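Local atomic coordinates of type I polyketide synthase PikAII (Streptomyces venezuelae, PDB entry 3QP9), a protein that contains a Rossmann-fold ketoreductase domain of the C2 type, which probably epimerises polyketide intermediates during modular biosynthesis rather than reducing their keto group. Residues G192-P197 with D206-V211; T375-L380 with D423-Q428; A94-A99 with L136-A141; A267-A272 with A311-T316. One frame throughout, in Å; residues are numbered along the deposited sequence.

How the contacts relate
Along the chain the order is contact 3, contact 1, contact 4 and contact 2, each closing before the next opens. Contacts 3 and 1, with centres about 22 Å apart, both pack against strand 151-156; contacts 4 and 2, about 27 Å apart, both lean on strand 343-348. The farthest pair, contacts 3 and 4, has centres about 54 Å apart, on opposite sides of the chain's centre. This grouping is consistent with the two Rossmann-like halves of polyketide ketoreductases, a structural one and a catalytic one. Contact 1 joins a helix to a strand, contacts 2 and 3 pair helices, and contact 4 sets a helix against another helix's C-terminal end.

Contact 1 (G192-P197 with D206-V211); sequences GLIDLP and DRMTTV
Ile194 and Val211 meet tip to tip, and this apolar touch is the tightest between the strand residues 192-196 and the helix 206-211. Ile194 CD1 comes 3.6 Å from Val211 CG1, and the same methyl group of the valine also lies 3.9 Å from Ile194 CG1. With CG1 swung anti to the carbonyl carbon (chi1 -57°), the isoleucine sends its longer branch off the strand to the helix, a reach that suits a beta-branched residue well at home in extended backbone. Met208, one helical turn before Val211, adds the second apolar patch: its CG is 4.0 Å from Ile194 CD1, while its CB meets Leu196 CD2 obliquely at 4.1 Å. Ile194 and Leu196 are two residues apart and therefore share one face of the strand.

No hydrogen bond joins the two segments; several polar groups find partners outside the contact. Within the helix, Thr209 OG1 donates to Asp206 O over 2.7 Å, and this satisfies its hydroxyl on the side turned from the strand. On the other face of the strand, Asp195 forms a salt bridge with Arg224 and a hydrogen bond with Thr155.

The axes of strand 192-196 and helix 206-211 come within 9.8 Å of each other and run nearly antiparallel, with 169° between their directions, as expected of the crossover helix in the beta-alpha-beta unit 190-196, 202-212, 220-224. All four touching residues are buried, so the contact is held by dispersion and the exclusion of water, with polar pairing kept to its surroundings.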
loop_
_atom_site.group_PDB
_atom_site.type_symbol
_atom_site.label_atom_id
_atom_site.label_comp_id
_atom_site.label_asym_id
_atom_site.label_seq_id
_atom_site.Cartn_x
_atom_site.Cartn_y
_atom_site.Cartn_z
ATOM N N GLY A 192 11.911 11.685 -2.073
ATOM C CA GLY A 192 10.590 11.261 -2.650
ATOM C C GLY A 192 10.533 9.920 -3.269
ATOM O O GLY A 192 11.445 9.165 -3.151
ATOM N N LEU A 193 9.484 9.701 -4.106
ATOM C CA LEU A 193 9.257 8.408 -4.666
ATOM C C LEU A 193 8.990 8.662 -6.093
ATOM O O LEU A 193 8.331 9.635 -6.416
ATOM C CB LEU A 193 8.028 7.753 -4.041
ATOM C CG LEU A 193 8.149 7.211 -2.632
ATOM C CD1 LEU A 193 6.790 7.192 -1.798
ATOM C CD2 LEU A 193 8.740 5.711 -2.705
ATOM N N ILE A 194 9.573 7.858 -6.970
ATOM C CA ILE A 194 9.384 8.043 -8.399
ATOM C C ILE A 194 9.142 6.710 -9.009
ATOM O O ILE A 194 9.961 5.838 -8.833
ATOM C CB ILE A 194 10.612 8.651 -9.049
ATOM C CG1 ILE A 194 10.962 9.978 -8.373
ATOM C CG2 ILE A 194 10.371 8.765 -10.594
ATOM C CD1 ILE A 194 12.263 10.618 -8.795
ATOM N N ASP A 195 8.077 6.550 -9.828
ATOM C CA ASP A 195 7.858 5.240 -10.454
ATOM C C ASP A 195 8.061 5.344 -11.966
ATOM O O ASP A 195 7.405 6.153 -12.603
ATOM C CB ASP A 195 6.420 4.774 -10.167
ATOM C CG ASP A 195 6.124 3.384 -10.716
ATOM O OD1 ASP A 195 5.283 3.310 -11.654
ATOM O OD2 ASP A 195 6.823 2.430 -10.287
ATOM N N LEU A 196 8.939 4.506 -12.508
ATOM C CA LEU A 196 9.320 4.491 -13.911
ATOM C C LEU A 196 8.365 3.558 -14.557
ATOM O O LEU A 196 7.691 2.831 -13.856
ATOM C CB LEU A 196 10.774 4.021 -14.092
ATOM C CG LEU A 196 11.761 5.047 -13.536
ATOM C CD1 LEU A 196 13.179 4.488 -13.484
ATOM C CD2 LEU A 196 11.772 6.375 -14.283
ATOM N N PRO A 197 8.198 3.670 -15.880
ATOM C CA PRO A 197 7.249 2.780 -16.569
ATOM C C PRO A 197 7.682 1.316 -16.344
ATOM O O PRO A 197 8.911 1.051 -16.368
ATOM C CB PRO A 197 7.425 3.143 -18.048
ATOM C CG PRO A 197 8.072 4.535 -18.107
ATOM C CD PRO A 197 8.898 4.627 -16.773
ATOM N N ASP A 206 15.503 10.418 -18.225
ATOM C CA ASP A 206 15.633 11.850 -18.372
ATOM C C ASP A 206 14.565 12.632 -17.595
ATOM O O ASP A 206 14.899 13.612 -16.932
ATOM C CB ASP A 206 15.638 12.237 -19.860
ATOM C CG ASP A 206 16.997 11.839 -20.582
ATOM O OD1 ASP A 206 18.009 11.569 -19.854
ATOM O OD2 ASP A 206 17.045 11.797 -21.861
ATOM N N ARG A 207 13.289 12.229 -17.680
ATOM C CA ARG A 207 12.297 12.890 -16.852
ATOM C C ARG A 207 12.505 12.630 -15.386
ATOM O O ARG A 207 12.237 13.524 -14.568
ATOM C CB ARG A 207 10.883 12.508 -17.241
ATOM C CG ARG A 207 10.492 13.112 -18.678
ATOM C CD ARG A 207 9.066 12.614 -19.066
ATOM N NE ARG A 207 8.665 13.276 -20.307
ATOM C CZ ARG A 207 8.465 12.662 -21.464
ATOM N NH1 ARG A 207 8.580 11.329 -21.570
ATOM N NH2 ARG A 207 8.133 13.389 -22.511
ATOM N N MET A 208 12.874 11.402 -15.025
ATOM C CA MET A 208 13.332 11.159 -13.621
ATOM C C MET A 208 14.267 12.233 -13.081
ATOM O O MET A 208 14.028 12.820 -11.973
ATOM C CB MET A 208 13.857 9.758 -13.429
ATOM C CG MET A 208 14.330 9.445 -11.984
ATOM S SD MET A 208 15.317 7.931 -12.018
ATOM C CE MET A 208 16.731 8.530 -12.956
ATOM N N THR A 209 15.306 12.564 -13.862
ATOM C CA THR A 209 16.272 13.598 -13.429
ATOM C C THR A 209 15.658 14.991 -13.263
ATOM O O THR A 209 16.046 15.677 -12.370
ATOM C CB THR A 209 17.578 13.645 -14.291
ATOM O OG1 THR A 209 17.248 14.033 -15.617
ATOM C CG2 THR A 209 18.179 12.300 -14.382
ATOM N N THR A 210 14.615 15.370 -14.041
ATOM C CA THR A 210 13.919 16.635 -13.771
ATOM C C THR A 210 13.260 16.600 -12.396
ATOM O O THR A 210 13.217 17.643 -11.681
ATOM C CB THR A 210 12.862 16.904 -14.815
ATOM O OG1 THR A 210 13.527 17.030 -16.086
ATOM C CG2 THR A 210 12.067 18.195 -14.444
ATOM N N VAL A 211 12.768 15.425 -11.997
ATOM C CA VAL A 211 12.177 15.307 -10.625
ATOM C C VAL A 211 13.254 15.417 -9.527
ATOM O O VAL A 211 13.095 16.179 -8.538
ATOM C CB VAL A 211 11.386 13.990 -10.443
ATOM C CG1 VAL A 211 10.864 13.880 -8.944
ATOM C CG2 VAL A 211 10.280 13.862 -11.525
#

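Contact 2 (T375-L380 with D423-Q428); sequences TAALHL and DALAGQ
Leu425 reaches across from helix 413-426 to Ala377 on helix 363-386, and this one leucine supplies the whole share of residues 423-428. The apolar part is a single methyl group, Leu425 CD1, set 4.2 Å from Ala377 CB. An alanine suits the receiving helix because its short side chain lets the leucine end come up close to the backbone. The leucine arrives there through an extended end, CD1 lying anti to CA (chi2 -180°).

The same methyl also touches polar backbone atoms without bonding to them. Leu425 CD1 is 4.1 Å from Ala377 O and 4.5 Å from Leu378 N, so it rests against the peptide that joins these two residues. Leu378 is brushed mainly through its main chain; its side chain packs on Phe421, earlier in the same helix as Leu425, and on Ala126.

No hydrogen bond crosses the contact. Several polar groups have partners around it: Thr375 OG1 with Ala126 O, Asp423 OD2 with Ser438 OG, and Leu425 O with both Gln428 N and Arg430 NH2. On its sheet side, Ala377 packs on His348 of strand 343-348.

With their closest alpha carbons, those of Leu378 and Leu425, still 8.2 Å apart, residues 375-380 and 423-428 meet through sparse van der Waals packing, to which Phe421 and Leu422 add. Nothing in its chemistry sets direction, so the relative position of the helices probably depends also on such neighbouring packing.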
loop_
_atom_site.group_PDB
_atom_site.type_symbol
_atom_site.label_atom_id
_atom_site.label_comp_id
_atom_site.label_asym_id
_atom_site.label_seq_id
_atom_site.Cartn_x
_atom_site.Cartn_y
_atom_site.Cartn_z
ATOM N N THR A 375 0.152 -11.738 2.508
ATOM C CA THR A 375 0.442 -13.090 1.920
ATOM C C THR A 375 -0.818 -13.922 1.599
ATOM O O THR A 375 -0.903 -14.630 0.515
ATOM C CB THR A 375 1.399 -13.903 2.816
ATOM O OG1 THR A 375 2.678 -13.226 2.794
ATOM C CG2 THR A 375 1.581 -15.348 2.281
ATOM N N ALA A 376 -1.765 -13.904 2.525
ATOM C CA ALA A 376 -3.028 -14.602 2.213
ATOM C C ALA A 376 -3.748 -14.037 0.971
ATOM O O ALA A 376 -4.348 -14.759 0.161
ATOM C CB ALA A 376 -3.914 -14.657 3.462
ATOM N N ALA A 377 -3.698 -12.707 0.807
ATOM C CA ALA A 377 -4.337 -12.053 -0.298
ATOM C C ALA A 377 -3.599 -12.419 -1.544
ATOM O O ALA A 377 -4.233 -12.659 -2.562
ATOM C CB ALA A 377 -4.375 -10.488 -0.084
ATOM N N LEU A 378 -2.273 -12.547 -1.425
ATOM C CA LEU A 378 -1.454 -13.024 -2.557
ATOM C C LEU A 378 -1.920 -14.376 -3.030
ATOM O O LEU A 378 -2.174 -14.537 -4.234
ATOM C CB LEU A 378 0.054 -12.993 -2.259
ATOM C CG LEU A 378 0.938 -13.690 -3.320
ATOM C CD1 LEU A 378 1.097 -12.744 -4.475
ATOM C CD2 LEU A 378 2.301 -13.967 -2.728
ATOM N N HIS A 379 -2.124 -15.310 -2.093
ATOM C CA HIS A 379 -2.545 -16.643 -2.456
ATOM C C HIS A 379 -3.958 -16.693 -2.960
ATOM O O HIS A 379 -4.241 -17.406 -3.925
ATOM C CB HIS A 379 -2.433 -17.602 -1.258
ATOM C CG HIS A 379 -1.050 -17.747 -0.750
ATOM N ND1 HIS A 379 -0.754 -17.911 0.593
ATOM C CD2 HIS A 379 0.130 -17.725 -1.409
ATOM C CE1 HIS A 379 0.556 -18.033 0.720
ATOM N NE2 HIS A 379 1.114 -17.882 -0.475
ATOM N N LEU A 380 -4.856 -15.935 -2.313
ATOM C CA LEU A 380 -6.235 -15.959 -2.773
ATOM C C LEU A 380 -6.350 -15.467 -4.250
ATOM O O LEU A 380 -7.130 -15.994 -5.075
ATOM C CB LEU A 380 -7.105 -15.130 -1.869
ATOM C CG LEU A 380 -7.361 -15.734 -0.494
ATOM C CD1 LEU A 380 -7.847 -14.586 0.404
ATOM C CD2 LEU A 380 -8.427 -16.881 -0.541
ATOM N N ASP A 423 -3.681 -2.604 -2.158
ATOM C CA ASP A 423 -4.136 -1.555 -3.065
ATOM C C ASP A 423 -3.480 -1.770 -4.435
ATOM O O ASP A 423 -4.116 -1.646 -5.474
ATOM C CB ASP A 423 -3.807 -0.154 -2.554
ATOM C CG ASP A 423 -4.457 0.178 -1.275
ATOM O OD1 ASP A 423 -3.827 0.934 -0.511
ATOM O OD2 ASP A 423 -5.693 -0.112 -1.060
ATOM N N ALA A 424 -2.241 -2.216 -4.463
ATOM C CA ALA A 424 -1.636 -2.525 -5.776
ATOM C C ALA A 424 -2.174 -3.711 -6.515
ATOM O O ALA A 424 -2.128 -3.716 -7.741
ATOM C CB ALA A 424 -0.105 -2.741 -5.640
ATOM N N LEU A 425 -2.497 -4.800 -5.801
ATOM C CA LEU A 425 -3.207 -5.960 -6.417
ATOM C C LEU A 425 -4.406 -5.446 -7.154
ATOM O O LEU A 425 -4.687 -5.893 -8.259
ATOM C CB LEU A 425 -3.604 -6.982 -5.352
ATOM C CG LEU A 425 -2.552 -7.921 -4.746
ATOM C CD1 LEU A 425 -3.228 -8.824 -3.728
ATOM C CD2 LEU A 425 -1.862 -8.826 -5.788
ATOM N N ALA A 426 -5.141 -4.482 -6.576
ATOM C CA ALA A 426 -6.319 -3.960 -7.249
ATOM C C ALA A 426 -6.042 -3.226 -8.574
ATOM O O ALA A 426 -6.933 -3.088 -9.436
ATOM C CB ALA A 426 -7.147 -3.125 -6.296
ATOM N N GLY A 427 -4.832 -2.739 -8.749
ATOM C CA GLY A 427 -4.471 -2.044 -9.947
ATOM C C GLY A 427 -3.825 -2.882 -11.068
ATOM O O GLY A 427 -3.422 -2.298 -12.070
ATOM N N GLN A 428 -3.684 -4.194 -10.871
ATOM C CA GLN A 428 -3.094 -5.172 -11.805
ATOM C C GLN A 428 -4.160 -5.592 -12.826
ATOM O O GLN A 428 -5.341 -5.626 -12.472
ATOM C CB GLN A 428 -2.695 -6.433 -11.056
ATOM C CG GLN A 428 -1.473 -6.302 -10.216
ATOM C CD GLN A 428 -0.789 -7.623 -9.966
ATOM O OE1 GLN A 428 0.198 -8.009 -10.651
ATOM N NE2 GLN A 428 -1.275 -8.317 -8.971
#

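Contact 3 (A94-A99 with L136-A141); sequences ATLGEA and LTLVQA
Leu96 CD1 sits over one face of the carbonyl group of Ala141, 3.7 Å from both Ala141 C and Ala141 O, and the line to the carbon leans only about 20° from upright on the carbonyl plane. It is the flat group that the contact itself touches, since neither segment contains an aromatic ring. Another planar group nearby, the amide of Gln140, turns elsewhere: its NE2 donates to the backbone oxygens of Leu358 and Thr361.

The remaining touches are between methyl groups. Leu96 CD1 also approaches Ala141 CB at 4.0 Å and Leu138 CD1 at 4.1 Å, so this one methyl enters between an alanine and a leucine spaced three residues apart on the facing helix. Alanine suits its place because, with nothing beyond CB, it does not screen its own C=O bond from the methyl of Leu96. Leu138 makes up the difference with length: CG lies opposite the backbone N (chi1 176°), and the branch beyond it bends round to Leu96. No hydrogen bond joins the two segments, and all three touching residues are buried.

Leu92, one turn before Leu96 on helix 89-102, continues the seam by packing on Ala141 and Thr137. The pair packs onto the parallel strands of this half of the protein, with Leu96 also resting on Leu53 of strand 51-57, and Leu138 on Leu151 of strand 151-156. The contact thus lines helices 89-102 and 130-144 side by side over a Rossmann-like sheet.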
loop_
_atom_site.group_PDB
_atom_site.type_symbol
_atom_site.label_atom_id
_atom_site.label_comp_id
_atom_site.label_asym_id
_atom_site.label_seq_id
_atom_site.Cartn_x
_atom_site.Cartn_y
_atom_site.Cartn_z
ATOM N N ALA A 94 28.610 1.779 7.005
ATOM C CA ALA A 94 30.097 1.879 6.809
ATOM C C ALA A 94 30.320 2.238 5.356
ATOM O O ALA A 94 31.101 3.109 5.014
ATOM C CB ALA A 94 30.724 0.554 7.083
ATOM N N THR A 95 29.548 1.581 4.490
ATOM C CA THR A 95 29.692 1.765 3.064
ATOM C C THR A 95 29.333 3.188 2.707
ATOM O O THR A 95 30.042 3.817 1.932
ATOM C CB THR A 95 28.756 0.784 2.282
ATOM O OG1 THR A 95 29.177 -0.542 2.578
ATOM C CG2 THR A 95 28.804 1.019 0.782
ATOM N N LEU A 96 28.223 3.676 3.255
ATOM C CA LEU A 96 27.802 5.072 3.077
ATOM C C LEU A 96 28.787 6.129 3.673
ATOM O O LEU A 96 29.134 7.096 2.991
ATOM C CB LEU A 96 26.412 5.294 3.633
ATOM C CG LEU A 96 25.245 4.563 2.947
ATOM C CD1 LEU A 96 24.090 4.442 3.965
ATOM C CD2 LEU A 96 24.804 5.223 1.590
ATOM N N GLY A 97 29.162 5.964 4.943
ATOM C CA GLY A 97 30.179 6.815 5.604
ATOM C C GLY A 97 31.471 6.872 4.789
ATOM O O GLY A 97 32.046 7.966 4.567
ATOM N N GLU A 98 31.940 5.721 4.311
ATOM C CA GLU A 98 33.087 5.719 3.380
ATOM C C GLU A 98 32.836 6.561 2.113
ATOM O O GLU A 98 33.704 7.328 1.657
ATOM C CB GLU A 98 33.500 4.272 3.050
ATOM C CG GLU A 98 34.346 4.041 1.768
ATOM C CD GLU A 98 35.195 2.710 1.815
ATOM O OE1 GLU A 98 35.817 2.349 0.779
ATOM O OE2 GLU A 98 35.242 2.029 2.880
ATOM N N ALA A 99 31.629 6.455 1.547
ATOM C CA ALA A 99 31.326 7.174 0.326
ATOM C C ALA A 99 31.201 8.646 0.614
ATOM O O ALA A 99 31.535 9.454 -0.242
ATOM C CB ALA A 99 30.000 6.665 -0.291
ATOM N N LEU A 136 14.330 -0.524 3.559
ATOM C CA LEU A 136 14.200 -0.135 4.991
ATOM C C LEU A 136 15.591 0.056 5.618
ATOM O O LEU A 136 15.897 1.042 6.358
ATOM C CB LEU A 136 13.413 -1.189 5.794
ATOM C CG LEU A 136 13.500 -0.922 7.335
ATOM C CD1 LEU A 136 12.935 0.402 7.771
ATOM C CD2 LEU A 136 12.942 -2.049 8.234
ATOM N N THR A 137 16.464 -0.873 5.265
ATOM C CA THR A 137 17.816 -0.853 5.849
ATOM C C THR A 137 18.565 0.396 5.455
ATOM O O THR A 137 19.341 0.993 6.252
ATOM C CB THR A 137 18.529 -2.151 5.444
ATOM O OG1 THR A 137 17.783 -3.210 6.043
ATOM C CG2 THR A 137 19.994 -2.205 5.997
ATOM N N LEU A 138 18.328 0.827 4.235
ATOM C CA LEU A 138 18.973 2.018 3.702
ATOM C C LEU A 138 18.508 3.295 4.392
ATOM O O LEU A 138 19.328 4.148 4.660
ATOM C CB LEU A 138 18.832 2.101 2.183
ATOM C CG LEU A 138 19.385 3.371 1.529
ATOM C CD1 LEU A 138 20.914 3.370 1.597
ATOM C CD2 LEU A 138 18.930 3.495 0.130
ATOM N N VAL A 139 17.220 3.387 4.735
ATOM C CA VAL A 139 16.639 4.566 5.394
ATOM C C VAL A 139 17.303 4.715 6.784
ATOM O O VAL A 139 17.482 5.838 7.314
ATOM C CB VAL A 139 15.160 4.349 5.640
ATOM C CG1 VAL A 139 14.609 5.396 6.603
ATOM C CG2 VAL A 139 14.381 4.368 4.328
ATOM N N GLN A 140 17.587 3.571 7.374
ATOM C CA GLN A 140 18.124 3.548 8.734
ATOM C C GLN A 140 19.605 3.899 8.694
ATOM O O GLN A 140 20.066 4.727 9.475
ATOM C CB GLN A 140 17.990 2.138 9.301
ATOM C CG GLN A 140 16.653 1.828 9.899
ATOM C CD GLN A 140 16.427 0.363 10.170
ATOM O OE1 GLN A 140 17.178 -0.545 9.730
ATOM N NE2 GLN A 140 15.392 0.117 10.933
ATOM N N ALA A 141 20.316 3.263 7.761
ATOM C CA ALA A 141 21.766 3.331 7.611
ATOM C C ALA A 141 22.254 4.709 7.132
ATOM O O ALA A 141 23.322 5.169 7.543
ATOM C CB ALA A 141 22.245 2.257 6.716
#

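Contact 4 (A267-A272 with A311-T316); sequences AARRLA and ADLGAT
A Schellman motif ends helix 304-313, and Leu313 and Ala315, on either side of its glycine, both pack against Ala272 of helix 262-274 in the Rossmann-like ketoreductase domain. Gly314 takes a positive phi (121°) and turns the chain out of the helix; a side chain there would jam against the carbonyl oxygen of Leu313, which explains the residue type. Its N bonds back to Ala311 O at 3.0 Å.

Ala272 is the centre of the packing. Its CB lies 3.7 Å from Leu313 CB and 4.1 Å from Ala315 CB, so a single methyl group bridges Leu313, before the glycine, and Ala315, after it. Small residues suit this place, where the alpha carbons of Ala272 and Ala315 are only 5.4 Å apart. The backbone also draws close: Ala272 O and Leu313 O stand 3.4 Å apart, and as both are acceptors they form no bond.

Leu313 extends the patch one turn back along helix 262-274. Its CG is swung away from its own carbonyl carbon (chi1 -70°), and CD1 ends 4.2 Å from Arg269 CB. Arg269 thereby offers its aliphatic base to the leucine, while its guanidinium end forms salt bridges with Glu266 and Glu309, the latter tying the two helices together by charge.

Beyond the turn, Thr316 begins the edge strand 316-321 and pairs through its backbone with Gly277 and Leu279. Ala315 rests on Leu279 of strand 278-283, and on helix 262-274 Leu271 points into the sheet to meet Val254, Leu279 and Leu347.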
loop_
_atom_site.group_PDB
_atom_site.type_symbol
_atom_site.label_atom_id
_atom_site.label_comp_id
_atom_site.label_asym_id
_atom_site.label_seq_id
_atom_site.Cartn_x
_atom_site.Cartn_y
_atom_site.Cartn_z
ATOM N N ALA A 267 -19.992 -7.852 8.958
ATOM C CA ALA A 267 -20.102 -8.031 7.484
ATOM C C ALA A 267 -20.917 -9.248 7.115
ATOM O O ALA A 267 -21.786 -9.237 6.230
ATOM C CB ALA A 267 -18.714 -8.132 6.890
ATOM N N ALA A 268 -20.649 -10.349 7.781
ATOM C CA ALA A 268 -21.447 -11.549 7.570
ATOM C C ALA A 268 -22.903 -11.395 8.018
ATOM O O ALA A 268 -23.795 -11.860 7.301
ATOM C CB ALA A 268 -20.741 -12.775 8.286
ATOM N N ARG A 269 -23.170 -10.696 9.133
ATOM C CA ARG A 269 -24.552 -10.384 9.528
ATOM C C ARG A 269 -25.225 -9.569 8.439
ATOM O O ARG A 269 -26.366 -9.825 8.074
ATOM C CB ARG A 269 -24.696 -9.595 10.833
ATOM C CG ARG A 269 -24.132 -10.291 12.041
ATOM C CD ARG A 269 -24.390 -9.463 13.303
ATOM N NE ARG A 269 -24.096 -10.331 14.413
ATOM C CZ ARG A 269 -23.007 -10.289 15.169
ATOM N NH1 ARG A 269 -22.929 -11.169 16.124
ATOM N NH2 ARG A 269 -22.048 -9.393 14.968
ATOM N N ARG A 270 -24.505 -8.583 7.932
ATOM C CA ARG A 270 -25.072 -7.757 6.867
ATOM C C ARG A 270 -25.358 -8.557 5.642
ATOM O O ARG A 270 -26.397 -8.332 4.970
ATOM C CB ARG A 270 -24.165 -6.549 6.541
ATOM C CG ARG A 270 -24.580 -5.702 5.387
ATOM C CD ARG A 270 -25.904 -4.969 5.648
ATOM N NE ARG A 270 -25.708 -3.935 6.653
ATOM C CZ ARG A 270 -25.380 -2.657 6.379
ATOM N NH1 ARG A 270 -25.236 -1.822 7.390
ATOM N NH2 ARG A 270 -25.274 -2.219 5.133
ATOM N N LEU A 271 -24.437 -9.440 5.231
ATOM C CA LEU A 271 -24.713 -10.247 4.011
ATOM C C LEU A 271 -25.954 -11.117 4.199
ATOM O O LEU A 271 -26.863 -11.197 3.354
ATOM C CB LEU A 271 -23.474 -11.127 3.744
ATOM C CG LEU A 271 -22.267 -10.366 3.165
ATOM C CD1 LEU A 271 -20.963 -11.083 3.340
ATOM C CD2 LEU A 271 -22.568 -10.279 1.689
ATOM N N ALA A 272 -26.081 -11.691 5.363
ATOM C CA ALA A 272 -27.307 -12.501 5.622
ATOM C C ALA A 272 -28.554 -11.639 5.562
ATOM O O ALA A 272 -29.554 -12.000 4.885
ATOM C CB ALA A 272 -27.205 -13.092 6.960
ATOM N N ALA A 311 -28.242 -18.235 10.699
ATOM C CA ALA A 311 -29.344 -19.097 10.251
ATOM C C ALA A 311 -30.680 -18.342 10.478
ATOM O O ALA A 311 -31.480 -18.255 9.547
ATOM C CB ALA A 311 -29.321 -20.428 10.984
ATOM N N ASP A 312 -30.891 -17.773 11.673
ATOM C CA ASP A 312 -32.089 -16.905 11.901
ATOM C C ASP A 312 -32.238 -15.747 10.906
ATOM O O ASP A 312 -33.381 -15.315 10.563
ATOM C CB ASP A 312 -32.131 -16.363 13.314
ATOM C CG ASP A 312 -32.556 -17.434 14.337
ATOM O OD1 ASP A 312 -33.211 -18.376 13.895
ATOM O OD2 ASP A 312 -32.253 -17.295 15.560
ATOM N N LEU A 313 -31.071 -15.223 10.479
ATOM C CA LEU A 313 -31.035 -14.061 9.561
ATOM C C LEU A 313 -31.191 -14.509 8.133
ATOM O O LEU A 313 -31.344 -13.677 7.208
ATOM C CB LEU A 313 -29.696 -13.297 9.754
ATOM C CG LEU A 313 -29.587 -12.570 11.075
ATOM C CD1 LEU A 313 -28.110 -11.985 11.265
ATOM C CD2 LEU A 313 -30.732 -11.494 11.161
ATOM N N GLY A 314 -31.092 -15.823 7.913
ATOM C CA GLY A 314 -31.413 -16.356 6.597
ATOM C C GLY A 314 -30.285 -17.111 5.871
ATOM O O GLY A 314 -30.435 -17.487 4.696
ATOM N N ALA A 315 -29.113 -17.199 6.460
ATOM C CA ALA A 315 -28.004 -17.859 5.698
ATOM C C ALA A 315 -27.558 -19.138 6.345
ATOM O O ALA A 315 -27.496 -19.194 7.550
ATOM C CB ALA A 315 -26.779 -16.943 5.598
ATOM N N THR A 316 -27.111 -20.109 5.567
ATOM C CA THR A 316 -26.459 -21.227 6.223
ATOM C C THR A 316 -24.987 -20.952 6.117
ATOM O O THR A 316 -24.501 -20.613 5.050
ATOM C CB THR A 316 -26.968 -22.634 5.851
ATOM O OG1 THR A 316 -25.927 -23.585 5.524
ATOM C CG2 THR A 316 -28.122 -22.622 4.953
#